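Local coordinates for protein ferredoxin (Rhodopseudomonas palustris, PDB 4LTU) that binds a single [2Fe-2S] cluster and probably passes electrons between redox partners, as do its relatives in the adrenodoxin/putidaredoxin family, at residues A[4-9]-A[26-31]; A[70-73]-A[78-81]; A[55-60]-A[96-101]. One frame throughout, in Å; residues are numbered along the deposited sequence.

In the fold
Contacts 1 and 3 both reach the mixed sheet, through its neighbouring strands 3-7 and 99-101, and Thr-5 joins the two by backbone hydrogen bonds to Leu-98 and Leu-100. Contact 1 is core: four buried residues, aliphatic and aromatic carbon only, fix helix 24-29 to the sheet. Contact 3 lies at the surface, where the flat ring of Trp-57 is laid over backbone as much as over side chains. Contact 2, about 20 Å from contact 1 between centres and across the middle of the chain from it, is partly buried and adds charge, with a guanidinium lying over Leu-72 and bridging to Asp-73. In sequence it is nested within the loop that contact 3 closes.

Contact 1 of 3, residues A[4-9]-A[26-31]; sequences ITFIHP and FAALNH
Ile-4 holds CG1 anti to its own carbonyl carbon (chi1 -54°), and a nearly extended chi2 of 162° then carries CD1 out to the helix, where it meets CB of Ala-27 at 3.6 Å. Two residues further along the same strand, Phe-6 likewise has CG beside its backbone N (chi1 -82°), which sends the far end of the ring forward: CZ lies 3.8 Å from CB of Ala-28, with CE2 of Phe-6 next at 4.2 Å from that methyl. The methyl approaches the ring obliquely. Each bulky strand residue is thus paired with one small helix residue, and the short alanine side chains let the backbones come close, the CA atoms of Ile-4 and Ala-27 being 8.2 Å apart. Ile-4 and Phe-6 also pack on Leu-100 of the adjoining strand, and Ile-36 touches Ala-28. The helix 24-29 laid against the sheet is the central packing of the beta-grasp fold of [2Fe-2S] ferredoxins. Two side-chain bonds lie within 26-31: ND1 of His-31 donates to Ala-27 O at 2.6 Å, in the carbonyl plane and nearly straight, while Phe-26 O accepts ND2 of Asn-30 as well as its backbone N. What remains between strand and helix is apolar carbon alone, so the fit depends on shape and burial, about 10 Å from the cluster as measured from the side chain of Ala-28.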
loop_
_atom_site.group_PDB
_atom_site.type_symbol
_atom_site.label_atom_id
_atom_site.label_comp_id
_atom_site.label_asym_id
_atom_site.label_seq_id
_atom_site.Cartn_x
_atom_site.Cartn_y
_atom_site.Cartn_z
ATOM N N ILE A 4 -9.672 2.280 5.009
ATOM C CA ILE A 4 -8.906 2.314 3.787
ATOM C C ILE A 4 -9.712 1.606 2.746
ATOM O O ILE A 4 -10.232 0.527 2.988
ATOM C CB ILE A 4 -7.563 1.525 3.883
ATOM C CG1 ILE A 4 -6.702 1.980 5.057
ATOM C CG2 ILE A 4 -6.765 1.657 2.583
ATOM C CD1 ILE A 4 -5.644 0.955 5.393
ATOM N N THR A 5 -9.771 2.195 1.563
ATOM C CA THR A 5 -10.388 1.542 0.408
ATOM C C THR A 5 -9.308 0.874 -0.453
ATOM O O THR A 5 -8.370 1.546 -0.886
ATOM C CB THR A 5 -11.156 2.588 -0.419
ATOM O OG1 THR A 5 -11.902 3.433 0.479
ATOM C CG2 THR A 5 -12.078 1.935 -1.387
ATOM N N PHE A 6 -9.431 -0.439 -0.688
ATOM C CA PHE A 6 -8.528 -1.156 -1.591
ATOM C C PHE A 6 -9.235 -1.535 -2.900
ATOM O O PHE A 6 -10.367 -2.033 -2.864
ATOM C CB PHE A 6 -7.992 -2.441 -0.953
ATOM C CG PHE A 6 -6.819 -2.240 -0.013
ATOM C CD1 PHE A 6 -5.504 -2.287 -0.490
ATOM C CD2 PHE A 6 -7.029 -2.057 1.351
ATOM C CE1 PHE A 6 -4.409 -2.128 0.388
ATOM C CE2 PHE A 6 -5.947 -1.891 2.233
ATOM C CZ PHE A 6 -4.639 -1.928 1.755
ATOM N N ILE A 7 -8.564 -1.329 -4.038
ATOM C CA ILE A 7 -9.122 -1.720 -5.347
ATOM C C ILE A 7 -8.256 -2.751 -6.077
ATOM O O ILE A 7 -7.072 -2.530 -6.306
ATOM C CB ILE A 7 -9.383 -0.485 -6.240
ATOM C CG1 ILE A 7 -10.503 0.348 -5.633
ATOM C CG2 ILE A 7 -9.693 -0.891 -7.704
ATOM C CD1 ILE A 7 -10.258 1.812 -5.738
ATOM N N HIS A 8 -8.868 -3.880 -6.412
ATOM C CA HIS A 8 -8.215 -4.981 -7.133
ATOM C C HIS A 8 -8.041 -4.636 -8.598
ATOM O O HIS A 8 -8.747 -3.760 -9.117
ATOM C CB HIS A 8 -9.002 -6.286 -6.953
ATOM C CG HIS A 8 -9.021 -6.768 -5.531
ATOM N ND1 HIS A 8 -9.881 -6.252 -4.585
ATOM C CD2 HIS A 8 -8.246 -7.672 -4.881
ATOM C CE1 HIS A 8 -9.642 -6.823 -3.419
ATOM N NE2 HIS A 8 -8.664 -7.697 -3.572
ATOM N N PRO A 9 -7.086 -5.288 -9.270
ATOM C CA PRO A 9 -6.896 -5.106 -10.710
ATOM C C PRO A 9 -8.224 -5.069 -11.476
ATOM O O PRO A 9 -8.378 -4.267 -12.428
ATOM C CB PRO A 9 -6.094 -6.356 -11.127
ATOM C CG PRO A 9 -5.816 -7.121 -9.878
ATOM C CD PRO A 9 -6.102 -6.232 -8.707
ATOM N N PHE A 26 -0.608 -4.138 7.077
ATOM C CA PHE A 26 -1.102 -4.784 8.256
ATOM C C PHE A 26 -2.635 -4.814 8.142
ATOM O O PHE A 26 -3.256 -5.884 8.217
ATOM C CB PHE A 26 -0.627 -4.018 9.500
ATOM C CG PHE A 26 -1.192 -4.545 10.793
ATOM C CD1 PHE A 26 -0.488 -5.493 11.545
ATOM C CD2 PHE A 26 -2.436 -4.092 11.263
ATOM C CE1 PHE A 26 -1.011 -5.989 12.739
ATOM C CE2 PHE A 26 -2.965 -4.575 12.444
ATOM C CZ PHE A 26 -2.251 -5.534 13.192
ATOM N N ALA A 27 -3.217 -3.639 7.924
ATOM C CA ALA A 27 -4.649 -3.500 7.716
ATOM C C ALA A 27 -5.190 -4.468 6.668
ATOM O O ALA A 27 -6.158 -5.154 6.922
ATOM C CB ALA A 27 -5.003 -2.040 7.346
ATOM N N ALA A 28 -4.572 -4.506 5.494
ATOM C CA ALA A 28 -4.906 -5.491 4.454
ATOM C C ALA A 28 -4.930 -6.955 4.945
ATOM O O ALA A 28 -5.929 -7.679 4.779
ATOM C CB ALA A 28 -3.934 -5.360 3.303
ATOM N N LEU A 29 -3.826 -7.377 5.554
ATOM C CA LEU A 29 -3.593 -8.789 5.865
ATOM C C LEU A 29 -4.493 -9.288 6.968
ATOM O O LEU A 29 -4.789 -10.468 7.048
ATOM C CB LEU A 29 -2.133 -8.998 6.261
ATOM C CG LEU A 29 -1.148 -8.733 5.128
ATOM C CD1 LEU A 29 0.247 -8.833 5.709
ATOM C CD2 LEU A 29 -1.369 -9.765 4.031
ATOM N N ASN A 30 -4.922 -8.355 7.811
ATOM C CA ASN A 30 -5.731 -8.652 8.971
ATOM C C ASN A 30 -7.246 -8.553 8.694
ATOM O O ASN A 30 -8.085 -8.792 9.572
ATOM C CB ASN A 30 -5.239 -7.774 10.120
ATOM C CG ASN A 30 -4.001 -8.375 10.793
ATOM O OD1 ASN A 30 -4.105 -9.403 11.446
ATOM N ND2 ASN A 30 -2.830 -7.780 10.585
ATOM N N HIS A 31 -7.584 -8.215 7.448
ATOM C CA HIS A 31 -8.965 -8.153 7.033
ATOM C C HIS A 31 -9.074 -8.724 5.633
ATOM O O HIS A 31 -9.646 -8.082 4.771
ATOM C CB HIS A 31 -9.494 -6.697 7.031
ATOM C CG HIS A 31 -9.317 -5.969 8.319
ATOM N ND1 HIS A 31 -8.126 -5.370 8.676
ATOM C CD2 HIS A 31 -10.181 -5.727 9.337
ATOM C CE1 HIS A 31 -8.267 -4.781 9.855
ATOM N NE2 HIS A 31 -9.501 -4.985 10.278
#

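Contact 2 of 3, residues A[70-73]-A[78-81]; sequences DLLD and DRLP
Arg-79 turns its side chain back over the end of helix 66-72, starting with CB at 3.6 Å from Leu-72 O. Further out, CD passes 3.8 Å from CB of Asp-73, and a bend at chi3 (-74°) swings the guanidinium over Leu-72. That side chain crosses the arginine at about a right angle, with CB of Leu-72 under the centre of one guanidinium face and 3.5 Å from CZ. CD1 of Leu-72 comes 4.0 Å from NH2, so the flat cation rests on an aliphatic support. Two carboxylates share its charge. NH1 forms a long salt bridge to OD2 of Asp-73, at 3.5 Å and with the two planes 46° apart, whereas NH2 has its stronger partner in Asp-69, one helical turn earlier. Replacing this residue with an alanine would probably leave Asp-73 and Asp-69 without their shared counter-charge and uncover the CB side of Leu-72. The site is not far off, the side chain of Leu-72 lying about 8 Å from the [2Fe-2S] cluster. Next along the segment, Leu-80 gives its backbone N to the hydroxyl of Ser-83. The pairing therefore closes a short loop between the end of helix 66-72 and strand 83-85, an outermost strand of the sheet in this chain, whose Leu-85 packs against both Leu-71 and Leu-72.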
loop_
_atom_site.group_PDB
_atom_site.type_symbol
_atom_site.label_atom_id
_atom_site.label_comp_id
_atom_site.label_asym_id
_atom_site.label_seq_id
_atom_site.Cartn_x
_atom_site.Cartn_y
_atom_site.Cartn_z
ATOM N N ASP A 70 14.525 3.135 -3.670
ATOM C CA ASP A 70 15.297 2.095 -4.357
ATOM C C ASP A 70 14.615 0.731 -4.318
ATOM O O ASP A 70 14.677 -0.021 -5.291
ATOM C CB ASP A 70 16.717 1.997 -3.850
ATOM C CG ASP A 70 17.543 1.023 -4.665
ATOM O OD1 ASP A 70 17.826 1.321 -5.862
ATOM O OD2 ASP A 70 17.885 -0.050 -4.109
ATOM N N LEU A 71 13.965 0.403 -3.205
ATOM C CA LEU A 71 13.112 -0.792 -3.195
ATOM C C LEU A 71 12.093 -0.773 -4.340
ATOM O O LEU A 71 11.875 -1.774 -5.015
ATOM C CB LEU A 71 12.405 -0.962 -1.842
ATOM C CG LEU A 71 13.328 -1.520 -0.748
ATOM C CD1 LEU A 71 12.621 -1.501 0.592
ATOM C CD2 LEU A 71 13.878 -2.945 -1.122
ATOM N N LEU A 72 11.495 0.377 -4.580
ATOM C CA LEU A 72 10.421 0.444 -5.565
ATOM C C LEU A 72 10.816 0.147 -7.011
ATOM O O LEU A 72 9.954 -0.266 -7.801
ATOM C CB LEU A 72 9.663 1.766 -5.468
ATOM C CG LEU A 72 8.735 1.829 -4.257
ATOM C CD1 LEU A 72 8.193 3.244 -4.097
ATOM C CD2 LEU A 72 7.607 0.756 -4.359
ATOM N N ASP A 73 12.083 0.308 -7.386
ATOM C CA ASP A 73 12.380 -0.063 -8.759
ATOM C C ASP A 73 12.743 -1.527 -9.012
ATOM O O ASP A 73 13.103 -1.895 -10.131
ATOM C CB ASP A 73 13.273 0.957 -9.513
ATOM C CG ASP A 73 14.515 1.299 -8.780
ATOM O OD1 ASP A 73 15.157 0.358 -8.290
ATOM O OD2 ASP A 73 14.842 2.505 -8.686
ATOM N N ASP A 78 5.953 -3.024 -12.764
ATOM C CA ASP A 78 6.760 -1.795 -12.850
ATOM C C ASP A 78 6.166 -0.564 -12.125
ATOM O O ASP A 78 4.940 -0.292 -12.190
ATOM C CB ASP A 78 7.139 -1.493 -14.321
ATOM C CG ASP A 78 8.236 -2.427 -14.850
ATOM O OD1 ASP A 78 8.273 -2.720 -16.072
ATOM O OD2 ASP A 78 9.082 -2.873 -14.041
ATOM N N ARG A 79 7.037 0.161 -11.420
ATOM C CA ARG A 79 6.604 1.277 -10.579
ATOM C C ARG A 79 5.937 2.381 -11.407
ATOM O O ARG A 79 6.255 2.590 -12.565
ATOM C CB ARG A 79 7.755 1.831 -9.739
ATOM C CG ARG A 79 8.846 2.612 -10.506
ATOM C CD ARG A 79 10.065 2.900 -9.617
ATOM N NE ARG A 79 9.814 3.958 -8.618
ATOM C CZ ARG A 79 10.654 4.309 -7.632
ATOM N NH1 ARG A 79 11.812 3.685 -7.485
ATOM N NH2 ARG A 79 10.337 5.299 -6.778
ATOM N N LEU A 80 4.981 3.051 -10.796
ATOM C CA LEU A 80 4.290 4.150 -11.408
ATOM C C LEU A 80 4.630 5.333 -10.500
ATOM O O LEU A 80 5.040 5.127 -9.375
ATOM C CB LEU A 80 2.784 3.867 -11.358
ATOM C CG LEU A 80 2.155 2.631 -11.991
ATOM C CD1 LEU A 80 0.631 2.623 -11.774
ATOM C CD2 LEU A 80 2.532 2.496 -13.516
ATOM N N PRO A 81 4.452 6.571 -10.974
ATOM C CA PRO A 81 4.591 7.763 -10.107
ATOM C C PRO A 81 4.002 7.579 -8.702
ATOM O O PRO A 81 4.641 7.903 -7.695
ATOM C CB PRO A 81 3.762 8.805 -10.851
ATOM C CG PRO A 81 3.943 8.459 -12.251
ATOM C CD PRO A 81 4.044 6.955 -12.339
#

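Contact 3 of 3, residues A[55-60]-A[96-101]; sequences DLWLAK and DGLVLR
At the entry to strand 99-101, an inner strand of the beta-grasp sheet, the indole of Trp-57 lies flat over the backbone of residues 97-99. CA of Leu-98 makes a CH-pi contact with its six-membered ring, 3.9 Å from the centroid and only 14° off the normal. On the same side of the ring, Gly-97 O lies 3.3 Å from CZ2, and the backbone N of Val-99 stands over the pyrrole side, 3.9 Å from CD1. The far corner, CH2, reaches Asp-96 O at 3.4 Å. Side chains complete the fit: Leu-98 holds CG anti to its backbone N (chi1 -177°), which brings CD1 to 3.5 Å from CB of Trp-57, and CG2 of Val-99 flanks NE1 at 3.9 Å. Gly-97 takes a positive phi (106°); at its backbone angles a CB would be jammed against the carbonyl O of Asp-96, and would come close to CZ2 of Trp-57 as well. Over the opposite face, toward the rim, stands the NZ of Lys-60. The contact thus joins the loop that follows strand 50-53 to strand 99-101, which lies between strands 3-7 and 50-53; Leu-58 from the loop and Leu-100 from the strand both touch Val-53 of strand 50-53.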
loop_
_atom_site.group_PDB
_atom_site.type_symbol
_atom_site.label_atom_id
_atom_site.label_comp_id
_atom_site.label_asym_id
_atom_site.label_seq_id
_atom_site.Cartn_x
_atom_site.Cartn_y
_atom_site.Cartn_z
ATOM N N ASP A 55 -4.278 8.930 -7.232
ATOM C CA ASP A 55 -3.825 10.235 -7.725
ATOM C C ASP A 55 -4.099 11.408 -6.769
ATOM O O ASP A 55 -3.244 12.263 -6.575
ATOM C CB ASP A 55 -4.458 10.496 -9.108
ATOM C CG ASP A 55 -3.949 11.793 -9.764
ATOM O OD1 ASP A 55 -2.744 12.126 -9.591
ATOM O OD2 ASP A 55 -4.764 12.469 -10.453
ATOM N N LEU A 56 -5.285 11.423 -6.167
ATOM C CA LEU A 56 -5.714 12.494 -5.282
ATOM C C LEU A 56 -5.249 12.384 -3.837
ATOM O O LEU A 56 -5.280 13.384 -3.105
ATOM C CB LEU A 56 -7.246 12.660 -5.342
ATOM C CG LEU A 56 -7.847 12.878 -6.736
ATOM C CD1 LEU A 56 -9.315 12.505 -6.719
ATOM C CD2 LEU A 56 -7.626 14.319 -7.324
ATOM N N TRP A 57 -4.815 11.190 -3.419
ATOM C CA TRP A 57 -4.372 10.961 -2.026
ATOM C C TRP A 57 -2.847 10.998 -1.854
ATOM O O TRP A 57 -2.361 11.141 -0.737
ATOM C CB TRP A 57 -4.932 9.636 -1.452
ATOM C CG TRP A 57 -6.394 9.659 -1.075
ATOM C CD1 TRP A 57 -7.443 9.302 -1.868
ATOM C CD2 TRP A 57 -6.961 10.058 0.183
ATOM N NE1 TRP A 57 -8.636 9.461 -1.184
ATOM C CE2 TRP A 57 -8.365 9.925 0.075
ATOM C CE3 TRP A 57 -6.419 10.535 1.386
ATOM C CZ2 TRP A 57 -9.240 10.231 1.136
ATOM C CZ3 TRP A 57 -7.293 10.845 2.439
ATOM C CH2 TRP A 57 -8.686 10.684 2.304
ATOM N N LEU A 58 -2.088 10.846 -2.938
ATOM C CA LEU A 58 -0.628 10.888 -2.833
ATOM C C LEU A 58 -0.149 12.069 -1.983
ATOM O O LEU A 58 0.635 11.878 -1.052
ATOM C CB LEU A 58 0.045 10.904 -4.201
ATOM C CG LEU A 58 1.510 10.406 -4.186
ATOM C CD1 LEU A 58 1.634 8.943 -3.830
ATOM C CD2 LEU A 58 2.267 10.688 -5.519
ATOM N N ALA A 59 -0.635 13.271 -2.295
ATOM C CA ALA A 59 -0.186 14.509 -1.623
ATOM C C ALA A 59 -0.297 14.484 -0.092
ATOM O O ALA A 59 0.471 15.160 0.575
ATOM C CB ALA A 59 -0.928 15.760 -2.191
ATOM N N LYS A 60 -1.246 13.711 0.440
ATOM C CA LYS A 60 -1.524 13.657 1.887
ATOM C C LYS A 60 -0.593 12.738 2.689
ATOM O O LYS A 60 -0.644 12.693 3.927
ATOM C CB LYS A 60 -3.001 13.298 2.125
ATOM C CG LYS A 60 -3.956 14.496 1.923
ATOM C CD LYS A 60 -5.441 14.135 2.079
ATOM C CE LYS A 60 -6.339 15.311 1.633
ATOM N NZ LYS A 60 -7.694 14.895 1.124
ATOM N N ASP A 96 -8.245 8.787 6.677
ATOM C CA ASP A 96 -9.515 8.076 6.740
ATOM C C ASP A 96 -10.115 8.353 5.387
ATOM O O ASP A 96 -10.306 9.529 5.022
ATOM C CB ASP A 96 -10.387 8.628 7.881
ATOM C CG ASP A 96 -11.732 7.896 8.045
ATOM O OD1 ASP A 96 -12.047 6.923 7.331
ATOM O OD2 ASP A 96 -12.494 8.313 8.938
ATOM N N GLY A 97 -10.349 7.291 4.625
ATOM C CA GLY A 97 -10.784 7.400 3.225
ATOM C C GLY A 97 -9.731 7.077 2.166
ATOM O O GLY A 97 -10.046 7.025 0.964
ATOM N N LEU A 98 -8.485 6.843 2.598
ATOM C CA LEU A 98 -7.376 6.551 1.670
ATOM C C LEU A 98 -7.688 5.425 0.692
ATOM O O LEU A 98 -8.199 4.356 1.078
ATOM C CB LEU A 98 -6.095 6.216 2.446
ATOM C CG LEU A 98 -4.811 5.957 1.645
ATOM C CD1 LEU A 98 -4.261 7.223 0.996
ATOM C CD2 LEU A 98 -3.773 5.299 2.534
ATOM N N VAL A 99 -7.360 5.657 -0.580
ATOM C CA VAL A 99 -7.688 4.698 -1.612
ATOM C C VAL A 99 -6.400 4.101 -2.144
ATOM O O VAL A 99 -5.489 4.825 -2.540
ATOM C CB VAL A 99 -8.497 5.355 -2.754
ATOM C CG1 VAL A 99 -8.743 4.356 -3.945
ATOM C CG2 VAL A 99 -9.792 5.912 -2.234
ATOM N N LEU A 100 -6.307 2.782 -2.133
ATOM C CA LEU A 100 -5.126 2.139 -2.695
ATOM C C LEU A 100 -5.529 1.091 -3.717
ATOM O O LEU A 100 -6.470 0.344 -3.503
ATOM C CB LEU A 100 -4.256 1.504 -1.606
ATOM C CG LEU A 100 -3.860 2.292 -0.361
ATOM C CD1 LEU A 100 -3.245 1.289 0.650
ATOM C CD2 LEU A 100 -2.911 3.440 -0.705
ATOM N N ARG A 101 -4.831 1.074 -4.839
ATOM C CA ARG A 101 -5.049 0.054 -5.842
ATOM C C ARG A 101 -3.840 -0.854 -5.834
ATOM O O ARG A 101 -2.696 -0.399 -5.670
ATOM C CB ARG A 101 -5.312 0.684 -7.212
ATOM C CG ARG A 101 -6.527 1.667 -7.142
ATOM C CD ARG A 101 -7.077 2.084 -8.498
ATOM N NE ARG A 101 -6.559 3.388 -8.880
ATOM C CZ ARG A 101 -7.310 4.456 -9.107
ATOM N NH1 ARG A 101 -8.642 4.370 -9.029
ATOM N NH2 ARG A 101 -6.724 5.601 -9.441
#